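PDB 4NQ3: cyanuric acid amidohydrolase from Azorhizobium caulinodans, which hydrolytically opens the s-triazine ring of cyanuric acid to give carboxybiuret, a step in the breakdown of herbicides such as atrazine. Local coordinates for residues A112-P118 with M130-A134; A268-A274 with V349-M355; K5-T11 with P88-E94; F119-R124 with R171-A176. All blocks are in the same frame, centred on the assembly; numbering follows the deposited sequence.

Contact 1: residues A112-P118 with M130-A134. With SO4 (sulfate ion), chain F.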
loop_
_atom_site.group_PDB
_atom_site.type_symbol
_atom_site.label_atom_id
_atom_site.label_comp_id
_atom_site.label_asym_id
_atom_site.label_seq_id
_atom_site.Cartn_x
_atom_site.Cartn_y
_atom_site.Cartn_z
ATOM N N ALA A 112 30.469 -1.950 -18.164
ATOM C CA ALA A 112 30.196 -2.836 -19.289
ATOM C C ALA A 112 28.685 -2.946 -19.459
ATOM O O ALA A 112 27.940 -2.716 -18.506
ATOM C CB ALA A 112 30.817 -4.201 -19.076
ATOM N N HIS A 113 28.249 -3.317 -20.665
ATOM C CA HIS A 113 26.831 -3.426 -21.036
ATOM C C HIS A 113 26.599 -4.822 -21.556
ATOM O O HIS A 113 27.553 -5.589 -21.750
ATOM C CB HIS A 113 26.473 -2.404 -22.114
ATOM C CG HIS A 113 26.823 -1.008 -21.722
ATOM N ND1 HIS A 113 25.877 -0.060 -21.382
ATOM C CD2 HIS A 113 28.031 -0.418 -21.552
ATOM C CE1 HIS A 113 26.492 1.064 -21.045
ATOM N NE2 HIS A 113 27.800 0.871 -21.138
ATOM N N THR A 114 25.349 -5.167 -21.808
ATOM C CA THR A 114 25.094 -6.445 -22.440
ATOM C C THR A 114 23.986 -6.312 -23.470
ATOM O O THR A 114 23.241 -5.323 -23.492
ATOM C CB THR A 114 24.697 -7.539 -21.436
ATOM O OG1 THR A 114 23.313 -7.383 -21.080
ATOM C CG2 THR A 114 25.587 -7.519 -20.221
ATOM N N PRO A 115 23.900 -7.296 -24.368
ATOM C CA PRO A 115 22.783 -7.261 -25.299
ATOM C C PRO A 115 21.510 -7.512 -24.527
ATOM O O PRO A 115 21.570 -7.932 -23.356
ATOM C CB PRO A 115 23.070 -8.421 -26.249
ATOM C CG PRO A 115 24.500 -8.770 -26.009
ATOM C CD PRO A 115 24.747 -8.477 -24.576
ATOM N N ASP A 116 20.383 -7.352 -25.201
ATOM C CA ASP A 116 19.112 -7.651 -24.596
ATOM C C ASP A 116 19.112 -9.092 -24.094
ATOM O O ASP A 116 19.819 -9.959 -24.623
ATOM C CB ASP A 116 18.005 -7.400 -25.602
ATOM C CG ASP A 116 17.621 -5.929 -25.676
ATOM O OD1 ASP A 116 18.360 -5.093 -25.080
ATOM O OD2 ASP A 116 16.594 -5.614 -26.344
ATOM N N LEU A 117 18.362 -9.320 -23.026
ATOM C CA LEU A 117 18.244 -10.635 -22.409
ATOM C C LEU A 117 16.936 -11.290 -22.805
ATOM O O LEU A 117 15.867 -10.784 -22.431
ATOM C CB LEU A 117 18.301 -10.509 -20.887
ATOM C CG LEU A 117 18.022 -11.785 -20.100
ATOM C CD1 LEU A 117 19.169 -12.760 -20.250
ATOM C CD2 LEU A 117 17.727 -11.475 -18.636
ATOM N N PRO A 118 17.010 -12.421 -23.535
ATOM C CA PRO A 118 15.833 -13.233 -23.899
ATOM C C PRO A 118 14.999 -13.546 -22.662
ATOM O O PRO A 118 15.573 -13.931 -21.648
ATOM C CB PRO A 118 16.434 -14.506 -24.480
ATOM C CG PRO A 118 17.831 -14.127 -24.884
ATOM C CD PRO A 118 18.275 -13.067 -23.923
HETATM N N MSE A 130 25.627 -14.473 -19.176
HETATM C CA MSE A 130 25.653 -13.172 -19.840
HETATM C C MSE A 130 26.308 -12.141 -18.925
HETATM O O MSE A 130 27.204 -11.410 -19.336
HETATM C CB MSE A 130 24.237 -12.730 -20.240
HETATM C CG MSE A 130 24.231 -11.447 -21.016
HETATM SE SE MSE A 130 22.497 -10.947 -21.722
HETATM C CE MSE A 130 22.153 -12.541 -22.773
ATOM N N VAL A 131 25.876 -12.119 -17.672
ATOM C CA VAL A 131 26.381 -11.163 -16.710
ATOM C C VAL A 131 27.839 -11.471 -16.386
ATOM O O VAL A 131 28.678 -10.562 -16.343
ATOM C CB VAL A 131 25.517 -11.187 -15.430
ATOM C CG1 VAL A 131 26.166 -10.419 -14.317
ATOM C CG2 VAL A 131 24.122 -10.629 -15.726
ATOM N N ALA A 132 28.155 -12.756 -16.235
ATOM C CA ALA A 132 29.522 -13.171 -15.937
ATOM C C ALA A 132 30.501 -12.634 -16.968
ATOM O O ALA A 132 31.564 -12.113 -16.614
ATOM C CB ALA A 132 29.608 -14.662 -15.875
ATOM N N GLN A 133 30.138 -12.768 -18.243
ATOM C CA GLN A 133 30.963 -12.281 -19.340
ATOM C C GLN A 133 31.124 -10.772 -19.222
ATOM O O GLN A 133 32.236 -10.256 -19.355
ATOM C CB GLN A 133 30.371 -12.672 -20.700
ATOM C CG GLN A 133 30.882 -14.031 -21.234
ATOM C CD GLN A 133 29.920 -14.719 -22.239
ATOM O OE1 GLN A 133 28.909 -14.141 -22.672
ATOM N NE2 GLN A 133 30.224 -15.979 -22.576
ATOM N N ALA A 134 30.014 -10.061 -19.016
ATOM C CA ALA A 134 30.069 -8.611 -18.855
ATOM C C ALA A 134 30.946 -8.167 -17.674
ATOM O O ALA A 134 31.745 -7.222 -17.791
ATOM C CB ALA A 134 28.681 -8.058 -18.690
HETATM S S SO4 F . 30.885 -3.465 -23.262
HETATM O O1 SO4 F . 31.936 -4.485 -23.212
HETATM O O2 SO4 F . 30.458 -3.207 -24.638
HETATM O O3 SO4 F . 29.726 -3.951 -22.521
HETATM O O4 SO4 F . 31.402 -2.224 -22.674
#
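Met130 and Ala134, one turn apart on helix 125-141, pack against the chain leaving strand 106-113, the outermost strand of its sheet within this chain, where the first strand and helix of a beta-alpha-beta crossover lie together. The long side chain of Met130, deposited as selenomethionine, does most of the touching. CG stands anti to the backbone N (chi1 -176°), the chain runs on extended, and a bend at chi3 lays SE and CE along residues 114-118. CG passes Thr114 CB, SE lies 3.7 Å from Thr114 OG1 and 3.6 Å from the carbonyl O of Pro115, and CE ends 3.9 Å from Leu117 CD1. Pro118 CD also reaches this methyl, CE, at 4.1 Å. One turn further on, Ala134 CB fits against Thr114 CG2 at 3.5 Å, and Ala112 CB rests near the carbonyl O of Ala134.

The second shell fixes Thr114. Its OG1 hydrogen-bonds the carbonyl O of Pro115 at 2.9 Å, tilted 27° from the carbonyl plane, and also bonds His234 ND1. With OG1 between the backbone N and the carbonyl carbon (chi1 79°), CG2 is set on the helix side. Ile236 of the neighbouring strand 235-242 packs on both Thr114 and Ala134. His113 CB is directed away from the helix; the ring NE2 bonds the Glu73 carbonyl, while the His113 carbonyl accepts a bond from Arg137. A sulfate, probably from the crystallisation liquor, also takes a bond from Arg137 NH1. Its O3 sits beside His113 N at a modelled distance too short to trust, and its O4 lies near the plane of the His113 ring, at the edge.

Contact 2: residues A268-A274 with V349-M355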
loop_
_atom_site.group_PDB
_atom_site.type_symbol
_atom_site.label_atom_id
_atom_site.label_comp_id
_atom_site.label_asym_id
_atom_site.label_seq_id
_atom_site.Cartn_x
_atom_site.Cartn_y
_atom_site.Cartn_z
ATOM N N ALA A 268 34.920 -1.388 7.786
ATOM C CA ALA A 268 35.245 -0.818 6.489
ATOM C C ALA A 268 35.849 0.582 6.654
ATOM O O ALA A 268 36.877 0.892 6.058
ATOM C CB ALA A 268 34.012 -0.776 5.605
ATOM N N LEU A 269 35.227 1.414 7.485
ATOM C CA LEU A 269 35.740 2.754 7.757
ATOM C C LEU A 269 37.157 2.710 8.374
ATOM O O LEU A 269 37.989 3.574 8.087
ATOM C CB LEU A 269 34.767 3.506 8.660
ATOM C CG LEU A 269 33.442 3.901 8.002
ATOM C CD1 LEU A 269 32.414 4.310 9.029
ATOM C CD2 LEU A 269 33.660 5.053 7.020
ATOM N N SER A 270 37.433 1.721 9.224
ATOM C CA SER A 270 38.789 1.544 9.750
ATOM C C SER A 270 39.805 1.248 8.656
ATOM O O SER A 270 40.867 1.869 8.594
ATOM C CB SER A 270 38.835 0.428 10.771
ATOM O OG SER A 270 38.579 0.946 12.054
ATOM N N ALA A 271 39.479 0.288 7.798
ATOM C CA ALA A 271 40.354 -0.088 6.696
ATOM C C ALA A 271 40.720 1.115 5.833
ATOM O O ALA A 271 41.861 1.253 5.385
ATOM C CB ALA A 271 39.691 -1.156 5.859
ATOM N N LEU A 272 39.731 1.982 5.618
ATOM C CA LEU A 272 39.866 3.193 4.807
ATOM C C LEU A 272 40.535 4.379 5.529
ATOM O O LEU A 272 40.823 5.413 4.894
ATOM C CB LEU A 272 38.489 3.626 4.326
ATOM C CG LEU A 272 37.795 2.765 3.281
ATOM C CD1 LEU A 272 36.333 3.179 3.179
ATOM C CD2 LEU A 272 38.489 2.919 1.939
ATOM N N GLY A 273 40.761 4.235 6.840
ATOM C CA GLY A 273 41.329 5.305 7.646
ATOM C C GLY A 273 40.443 6.544 7.699
ATOM O O GLY A 273 40.913 7.686 7.732
ATOM N N ALA A 274 39.140 6.312 7.688
ATOM C CA ALA A 274 38.170 7.391 7.720
ATOM C C ALA A 274 37.167 7.211 8.854
ATOM O O ALA A 274 36.996 6.112 9.391
ATOM C CB ALA A 274 37.452 7.474 6.389
ATOM N N VAL A 349 31.958 0.798 1.394
ATOM C CA VAL A 349 32.106 2.192 1.765
ATOM C C VAL A 349 33.144 2.824 0.883
ATOM O O VAL A 349 34.133 2.175 0.535
ATOM C CB VAL A 349 32.521 2.341 3.216
ATOM C CG1 VAL A 349 32.683 3.794 3.558
ATOM C CG2 VAL A 349 31.482 1.707 4.102
ATOM N N ILE A 350 32.920 4.077 0.507
ATOM C CA ILE A 350 33.885 4.813 -0.305
ATOM C C ILE A 350 34.275 6.093 0.386
ATOM O O ILE A 350 33.443 6.980 0.566
ATOM C CB ILE A 350 33.345 5.166 -1.672
ATOM C CG1 ILE A 350 33.127 3.903 -2.500
ATOM C CG2 ILE A 350 34.315 6.098 -2.371
ATOM C CD1 ILE A 350 32.569 4.193 -3.840
ATOM N N ALA A 351 35.530 6.193 0.795
ATOM C CA ALA A 351 35.953 7.354 1.572
ATOM C C ALA A 351 37.350 7.827 1.186
ATOM O O ALA A 351 38.090 7.097 0.531
ATOM C CB ALA A 351 35.904 7.016 3.048
ATOM N N ALA A 352 37.716 9.041 1.593
ATOM C CA ALA A 352 39.113 9.455 1.490
ATOM C C ALA A 352 39.816 9.215 2.833
ATOM O O ALA A 352 39.175 9.207 3.895
ATOM C CB ALA A 352 39.226 10.903 1.073
ATOM N N ARG A 353 41.129 8.992 2.787
ATOM C CA ARG A 353 41.897 8.738 4.004
ATOM C C ARG A 353 42.151 10.026 4.786
ATOM O O ARG A 353 42.512 11.054 4.202
ATOM C CB ARG A 353 43.227 8.050 3.677
ATOM C CG ARG A 353 44.083 7.734 4.917
ATOM C CD ARG A 353 45.176 6.711 4.620
ATOM N NE ARG A 353 44.625 5.380 4.367
ATOM C CZ ARG A 353 44.312 4.507 5.323
ATOM N NH1 ARG A 353 44.499 4.827 6.598
ATOM N NH2 ARG A 353 43.816 3.314 5.015
ATOM N N THR A 354 41.941 9.962 6.101
ATOM C CA THR A 354 42.320 11.047 7.009
ATOM C C THR A 354 43.195 10.507 8.153
ATOM O O THR A 354 43.599 11.260 9.044
ATOM C CB THR A 354 41.080 11.767 7.600
ATOM O OG1 THR A 354 40.533 10.995 8.680
ATOM C CG2 THR A 354 40.016 11.982 6.520
HETATM N N MSE A 355 43.482 9.203 8.114
HETATM C CA MSE A 355 44.357 8.562 9.097
HETATM C C MSE A 355 44.899 7.225 8.586
HETATM O O MSE A 355 45.958 6.758 9.021
HETATM C CB MSE A 355 43.619 8.355 10.423
HETATM C CG MSE A 355 42.525 7.287 10.387
HETATM SE SE MSE A 355 41.406 7.256 12.005
HETATM C CE MSE A 355 40.646 9.063 11.919
#
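Gly273 O, just past the end of helix 263-271, accepts the backbone N-H of Thr354 at 3.0 Å. The bond is fairly straight (163°), although its donor is tilted from the carbonyl plane. The hydroxyl OG1 of Thr354 adds a weak bond to Gly273 O at 3.5 Å. Arg353 works on the last turn: with its chain bent at chi3, NH2 gives the carbonyl O of Ala271 a weak, strongly bent bond of 2.9 Å (118°). The Leu272 carbonyl O sits 3.6 Å above the plane of the Arg353 guanidinium, over its centre.

The helix closes with a Schellman motif: Gly273, at positive phi, sends its N to Ser270 O, and Ala274 N returns to Leu269 O. Strand 345-352 lies inside a mixed four-stranded sheet, the backbones of Val349 and Ala351 bonded to Ala252 and Ala250 of strand 249-256. The helix packs on one face of that sheet. Val349 turns CG2 to Ala268 CB, while CG1 takes Leu269 CD2, the two side chains crossing at about a right angle, and Leu272 CD1 at 3.7 Å. Ala351 CB lies between Leu272 CD1 and Ala274 CB, 3.7 Å from the latter.

Contact 3: residues K5-T11 with P88-E94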
loop_
_atom_site.group_PDB
_atom_site.type_symbol
_atom_site.label_atom_id
_atom_site.label_comp_id
_atom_site.label_asym_id
_atom_site.label_seq_id
_atom_site.Cartn_x
_atom_site.Cartn_y
_atom_site.Cartn_z
ATOM N N LYS A 5 36.659 9.933 -9.582
ATOM C CA LYS A 5 35.991 11.041 -8.936
ATOM C C LYS A 5 34.545 10.603 -8.720
ATOM O O LYS A 5 33.857 10.214 -9.666
ATOM C CB LYS A 5 36.108 12.303 -9.812
ATOM C CG LYS A 5 37.326 13.183 -9.495
ATOM C CD LYS A 5 37.720 14.126 -10.639
ATOM C CE LYS A 5 36.710 15.269 -10.870
ATOM N NZ LYS A 5 36.888 16.025 -12.178
ATOM N N VAL A 6 34.099 10.604 -7.470
ATOM C CA VAL A 6 32.723 10.217 -7.155
ATOM C C VAL A 6 31.924 11.392 -6.609
ATOM O O VAL A 6 32.322 12.004 -5.609
ATOM C CB VAL A 6 32.693 9.075 -6.147
ATOM C CG1 VAL A 6 31.268 8.729 -5.779
ATOM C CG2 VAL A 6 33.406 7.890 -6.724
ATOM N N HIS A 7 30.795 11.693 -7.244
ATOM C CA HIS A 7 30.002 12.879 -6.898
ATOM C C HIS A 7 28.614 12.533 -6.381
ATOM O O HIS A 7 27.840 11.926 -7.107
ATOM C CB HIS A 7 29.833 13.787 -8.117
ATOM C CG HIS A 7 31.119 14.226 -8.740
ATOM N ND1 HIS A 7 31.863 15.279 -8.249
ATOM C CD2 HIS A 7 31.796 13.752 -9.816
ATOM C CE1 HIS A 7 32.940 15.435 -8.998
ATOM N NE2 HIS A 7 32.923 14.522 -9.956
ATOM N N ARG A 8 28.277 12.929 -5.157
ATOM C CA ARG A 8 26.923 12.667 -4.660
ATOM C C ARG A 8 26.019 13.909 -4.826
ATOM O O ARG A 8 26.257 14.956 -4.243
ATOM C CB ARG A 8 26.955 12.220 -3.208
ATOM C CG ARG A 8 25.765 11.385 -2.810
ATOM C CD ARG A 8 25.976 10.689 -1.436
ATOM N NE ARG A 8 26.088 11.694 -0.385
ATOM C CZ ARG A 8 26.749 11.564 0.762
ATOM N NH1 ARG A 8 27.393 10.450 1.089
ATOM N NH2 ARG A 8 26.748 12.587 1.598
ATOM N N ILE A 9 25.000 13.792 -5.658
ATOM C CA ILE A 9 24.164 14.924 -5.994
ATOM C C ILE A 9 22.715 14.746 -5.502
ATOM O O ILE A 9 22.076 13.737 -5.787
ATOM C CB ILE A 9 24.185 15.156 -7.516
ATOM C CG1 ILE A 9 25.624 15.430 -7.958
ATOM C CG2 ILE A 9 23.258 16.308 -7.922
ATOM C CD1 ILE A 9 25.800 15.626 -9.432
ATOM N N ALA A 10 22.202 15.714 -4.747
ATOM C CA ALA A 10 20.802 15.669 -4.328
ATOM C C ALA A 10 19.823 15.859 -5.520
ATOM O O ALA A 10 20.174 16.439 -6.537
ATOM C CB ALA A 10 20.552 16.703 -3.287
ATOM N N THR A 11 18.612 15.330 -5.396
ATOM C CA THR A 11 17.556 15.477 -6.405
ATOM C C THR A 11 16.213 15.705 -5.702
ATOM O O THR A 11 15.910 15.057 -4.691
ATOM C CB THR A 11 17.427 14.231 -7.293
ATOM O OG1 THR A 11 16.978 13.145 -6.470
ATOM C CG2 THR A 11 18.771 13.837 -7.927
ATOM N N PRO A 88 16.670 10.583 -1.484
ATOM C CA PRO A 88 16.898 10.430 -2.926
ATOM C C PRO A 88 18.088 11.220 -3.454
ATOM O O PRO A 88 18.203 12.427 -3.197
ATOM C CB PRO A 88 15.594 10.948 -3.536
ATOM C CG PRO A 88 14.588 10.763 -2.458
ATOM C CD PRO A 88 15.302 11.020 -1.186
ATOM N N HIS A 89 18.945 10.541 -4.211
ATOM C CA HIS A 89 20.160 11.153 -4.763
ATOM C C HIS A 89 20.759 10.403 -5.949
ATOM O O HIS A 89 20.384 9.262 -6.229
ATOM C CB HIS A 89 21.215 11.252 -3.677
ATOM C CG HIS A 89 21.660 9.922 -3.174
ATOM N ND1 HIS A 89 20.900 9.176 -2.301
ATOM C CD2 HIS A 89 22.768 9.192 -3.434
ATOM C CE1 HIS A 89 21.528 8.043 -2.030
ATOM N NE2 HIS A 89 22.666 8.030 -2.704
ATOM N N PHE A 90 21.672 11.071 -6.649
ATOM C CA PHE A 90 22.500 10.452 -7.688
ATOM C C PHE A 90 23.944 10.276 -7.197
ATOM O O PHE A 90 24.463 11.099 -6.459
ATOM C CB PHE A 90 22.509 11.294 -8.967
ATOM C CG PHE A 90 21.186 11.373 -9.644
ATOM C CD1 PHE A 90 20.350 10.272 -9.691
ATOM C CD2 PHE A 90 20.765 12.562 -10.228
ATOM C CE1 PHE A 90 19.102 10.354 -10.314
ATOM C CE2 PHE A 90 19.522 12.658 -10.859
ATOM C CZ PHE A 90 18.689 11.558 -10.904
ATOM N N LEU A 91 24.583 9.200 -7.622
ATOM C CA LEU A 91 25.996 8.969 -7.408
ATOM C C LEU A 91 26.705 8.956 -8.759
ATOM O O LEU A 91 26.573 7.981 -9.511
ATOM C CB LEU A 91 26.187 7.638 -6.728
ATOM C CG LEU A 91 27.378 7.575 -5.822
ATOM C CD1 LEU A 91 27.365 8.820 -4.966
ATOM C CD2 LEU A 91 27.233 6.318 -4.999
ATOM N N VAL A 92 27.440 10.012 -9.102
ATOM C CA VAL A 92 28.113 10.038 -10.402
ATOM C C VAL A 92 29.555 9.586 -10.278
ATOM O O VAL A 92 30.300 10.107 -9.454
ATOM C CB VAL A 92 28.111 11.422 -11.040
ATOM C CG1 VAL A 92 28.856 11.355 -12.366
ATOM C CG2 VAL A 92 26.690 11.878 -11.283
ATOM N N PHE A 93 29.930 8.612 -11.098
ATOM C CA PHE A 93 31.275 8.034 -11.132
ATOM C C PHE A 93 32.026 8.535 -12.352
ATOM O O PHE A 93 31.655 8.195 -13.485
ATOM C CB PHE A 93 31.192 6.513 -11.174
ATOM C CG PHE A 93 30.705 5.896 -9.897
ATOM C CD1 PHE A 93 31.585 5.649 -8.849
ATOM C CD2 PHE A 93 29.372 5.551 -9.745
ATOM C CE1 PHE A 93 31.134 5.069 -7.661
ATOM C CE2 PHE A 93 28.906 4.971 -8.563
ATOM C CZ PHE A 93 29.790 4.728 -7.517
ATOM N N GLU A 94 33.077 9.323 -12.131
ATOM C CA GLU A 94 33.828 9.953 -13.211
ATOM C C GLU A 94 35.250 9.434 -13.251
ATOM O O GLU A 94 35.829 9.177 -12.221
ATOM C CB GLU A 94 33.830 11.470 -13.002
ATOM C CG GLU A 94 34.518 12.300 -14.079
ATOM C CD GLU A 94 34.586 13.782 -13.703
ATOM O OE1 GLU A 94 34.195 14.101 -12.559
ATOM O OE2 GLU A 94 35.028 14.623 -14.530
#
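Lys5-Glu94, His7-Val92 and Ile9-Phe90 are the hydrogen-bonded pairs of an antiparallel beta ladder between strands 2-10 and 89-97, each joined by two N-H to O=C bonds. At its start Glu94 OE1 accepts His7 NE2 at 2.9 Å, nearly along the carboxylate C-O axis and 13° out of the ring plane, with ring and carboxylate turned 41° apart. Lys5 runs alongside Glu94; its NZ makes a salt bridge to OE2, the hydrogen bond itself weak at 3.3 Å. OE2 is held more firmly from outside by the backbone N of Ala30. With an alanine here instead of Glu94, His7 NE2, the Lys5 ammonium and the Ala30 N-H would probably all lose their shared carboxylate, and the histidine ring would be freer to turn.

The strands are the first and last of a four-stranded mixed sheet ordered 1-4-2-3, with 2-10 outermost within this chain. On the face bearing Val6, Arg8, Leu91 and Phe93, Val6 CG2 lies 3.6 Å from Phe93 CD1, the side chains side by side. Arg8 CG touches Leu91 CD1 at 3.7 Å and lies near His89 CD2; the guanidinium goes on to Glu278 O and Glu329. At the far end Thr11 CG2, anti to the carbonyl carbon, sits over one face of the Phe90 ring toward its rim, a CH-pi contact of 3.5 Å to the centroid, the two side chains crossing at about a right angle. Arg298 of a neighbouring subunit donates its NE to the backbone O of Thr11.

Contact 4: residues F119-R124 with R171-A176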
loop_
_atom_site.group_PDB
_atom_site.type_symbol
_atom_site.label_atom_id
_atom_site.label_comp_id
_atom_site.label_asym_id
_atom_site.label_seq_id
_atom_site.Cartn_x
_atom_site.Cartn_y
_atom_site.Cartn_z
ATOM N N PHE A 119 13.688 -13.346 -22.727
ATOM C CA PHE A 119 12.841 -13.501 -21.544
ATOM C C PHE A 119 12.943 -14.897 -20.940
ATOM O O PHE A 119 12.692 -15.095 -19.748
ATOM C CB PHE A 119 11.387 -13.193 -21.893
ATOM C CG PHE A 119 11.119 -11.743 -22.154
ATOM C CD1 PHE A 119 11.891 -10.766 -21.557
ATOM C CD2 PHE A 119 10.119 -11.358 -23.040
ATOM C CE1 PHE A 119 11.643 -9.423 -21.802
ATOM C CE2 PHE A 119 9.870 -10.015 -23.306
ATOM C CZ PHE A 119 10.632 -9.051 -22.693
ATOM N N GLU A 120 13.316 -15.869 -21.757
ATOM C CA GLU A 120 13.381 -17.246 -21.280
ATOM C C GLU A 120 14.755 -17.568 -20.710
ATOM O O GLU A 120 15.001 -18.696 -20.269
ATOM C CB GLU A 120 13.013 -18.214 -22.395
ATOM C CG GLU A 120 13.895 -18.114 -23.616
ATOM C CD GLU A 120 13.454 -17.020 -24.578
ATOM O OE1 GLU A 120 13.708 -17.163 -25.797
ATOM O OE2 GLU A 120 12.830 -16.029 -24.118
ATOM N N ALA A 121 15.655 -16.587 -20.752
ATOM C CA ALA A 121 16.961 -16.735 -20.124
ATOM C C ALA A 121 16.975 -16.153 -18.700
ATOM O O ALA A 121 17.804 -16.524 -17.881
ATOM C CB ALA A 121 18.019 -16.090 -20.966
ATOM N N LEU A 122 16.043 -15.254 -18.411
ATOM C CA LEU A 122 16.008 -14.568 -17.118
ATOM C C LEU A 122 15.838 -15.594 -16.011
ATOM O O LEU A 122 15.034 -16.509 -16.125
ATOM C CB LEU A 122 14.880 -13.519 -17.094
ATOM C CG LEU A 122 14.673 -12.696 -15.816
ATOM C CD1 LEU A 122 14.335 -11.235 -16.135
ATOM C CD2 LEU A 122 13.580 -13.320 -14.946
ATOM N N GLY A 123 16.639 -15.478 -14.960
ATOM C CA GLY A 123 16.576 -16.423 -13.848
ATOM C C GLY A 123 17.157 -17.794 -14.192
ATOM O O GLY A 123 17.021 -18.746 -13.429
ATOM N N ARG A 124 17.843 -17.896 -15.326
ATOM C CA ARG A 124 18.422 -19.173 -15.748
ATOM C C ARG A 124 19.878 -19.003 -16.181
ATOM O O ARG A 124 20.383 -17.888 -16.195
ATOM C CB ARG A 124 17.574 -19.770 -16.862
ATOM C CG ARG A 124 16.159 -20.087 -16.415
ATOM C CD ARG A 124 15.346 -20.572 -17.573
ATOM N NE ARG A 124 14.045 -21.114 -17.189
ATOM C CZ ARG A 124 12.984 -21.104 -17.994
ATOM N NH1 ARG A 124 13.079 -20.599 -19.212
ATOM N NH2 ARG A 124 11.826 -21.602 -17.602
ATOM N N ARG A 171 5.566 -17.416 -28.500
ATOM C CA ARG A 171 6.519 -17.994 -29.440
ATOM C C ARG A 171 7.113 -19.305 -28.945
ATOM O O ARG A 171 8.187 -19.714 -29.398
ATOM C CB ARG A 171 7.642 -17.006 -29.771
ATOM C CG ARG A 171 8.296 -16.346 -28.597
ATOM C CD ARG A 171 9.377 -15.386 -29.066
ATOM N NE ARG A 171 9.799 -14.478 -27.994
ATOM C CZ ARG A 171 10.713 -14.760 -27.066
ATOM N NH1 ARG A 171 11.294 -15.959 -27.033
ATOM N NH2 ARG A 171 11.018 -13.844 -26.144
ATOM N N GLY A 172 6.395 -19.973 -28.045
ATOM C CA GLY A 172 6.723 -21.342 -27.676
ATOM C C GLY A 172 7.726 -21.496 -26.548
ATOM O O GLY A 172 8.143 -22.614 -26.233
ATOM N N ALA A 173 8.130 -20.368 -25.965
ATOM C CA ALA A 173 9.082 -20.354 -24.858
ATOM C C ALA A 173 8.362 -20.395 -23.522
ATOM O O ALA A 173 7.164 -20.129 -23.447
ATOM C CB ALA A 173 9.974 -19.119 -24.933
ATOM N N THR A 174 9.086 -20.768 -22.475
ATOM C CA THR A 174 8.593 -20.597 -21.111
ATOM C C THR A 174 9.496 -19.620 -20.373
ATOM O O THR A 174 10.673 -19.486 -20.695
ATOM C CB THR A 174 8.550 -21.913 -20.343
ATOM O OG1 THR A 174 9.872 -22.477 -20.297
ATOM C CG2 THR A 174 7.590 -22.881 -21.024
ATOM N N THR A 175 8.949 -18.899 -19.411
ATOM C CA THR A 175 9.805 -18.084 -18.576
ATOM C C THR A 175 9.930 -18.845 -17.267
ATOM O O THR A 175 9.183 -19.797 -17.036
ATOM C CB THR A 175 9.264 -16.656 -18.350
ATOM O OG1 THR A 175 7.966 -16.705 -17.742
ATOM C CG2 THR A 175 9.177 -15.916 -19.658
ATOM N N ALA A 176 10.900 -18.457 -16.443
ATOM C CA ALA A 176 11.195 -19.164 -15.202
ATOM C C ALA A 176 10.120 -18.899 -14.140
ATOM O O ALA A 176 10.069 -19.548 -13.098
ATOM C CB ALA A 176 12.551 -18.765 -14.701
#
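Arg124 reaches across to residues 174-176 with a chain extended from CG to NE. CB leaves the backbone with CG beside the backbone N (chi1 -63°), and the aliphatic part carries the guanidinium over the second loop. NE passes 3.7 Å from Ala176 CB, and Ala176 N lies over one face of the flat group, offset toward its rim. NH1 grips both loops, giving one bond to the carbonyl O of Thr174 at 3.0 Å, well above that carbonyl's plane (51°), and another to the carbonyl O of Glu120 at 2.9 Å. NH2 adds a weak bond to Thr174 OG1. A leucine in place of Arg124 would probably leave the Thr174 and Glu120 carbonyls without this shared donor, so that the two loops would be held less firmly at this end.

Glu120 carries the second link: its CB packs on Ala173 CB, and its OE1 receives Arg171 NH1 at 3.0 Å on the syn side, with weaker bonds to OE2 completing a salt bridge. The Phe119 carbonyl O meets Thr175 CG2 at 3.6 Å. Ala176 touches a second bound barbituric acid, apart from the one in the active site. A type II beta turn from Ala121 to Arg124, with Gly123 at positive phi, thus leads into the N-cap of helix 125-141, facing the loop that follows the Schellman end of helix 162-170 at Gly172.

Contact 3 falls in the predicted first repeating unit, contacts 1 and 4 in the second and contact 2 in the third, each unit with a sheet of strand order 1-4-2-3. Contacts 1 and 4 adjoin, Leu117 CD2 against Leu122 CB at 3.8 Å. The side chains of Leu117 and Leu122 lie about 9 and 6 Å from that of substrate-binding Ser227, and the side chain of His113 about 9 Å from that of the active-site Lys156. Contacts 2 and 3 meet through Ile350 CD1 and Phe93 CE1 at 4.2 Å. His89 of contact 3 is about 9 Å from Ser79, side chain to side chain, whereas contact 2 lies away from the substrate and metal sites.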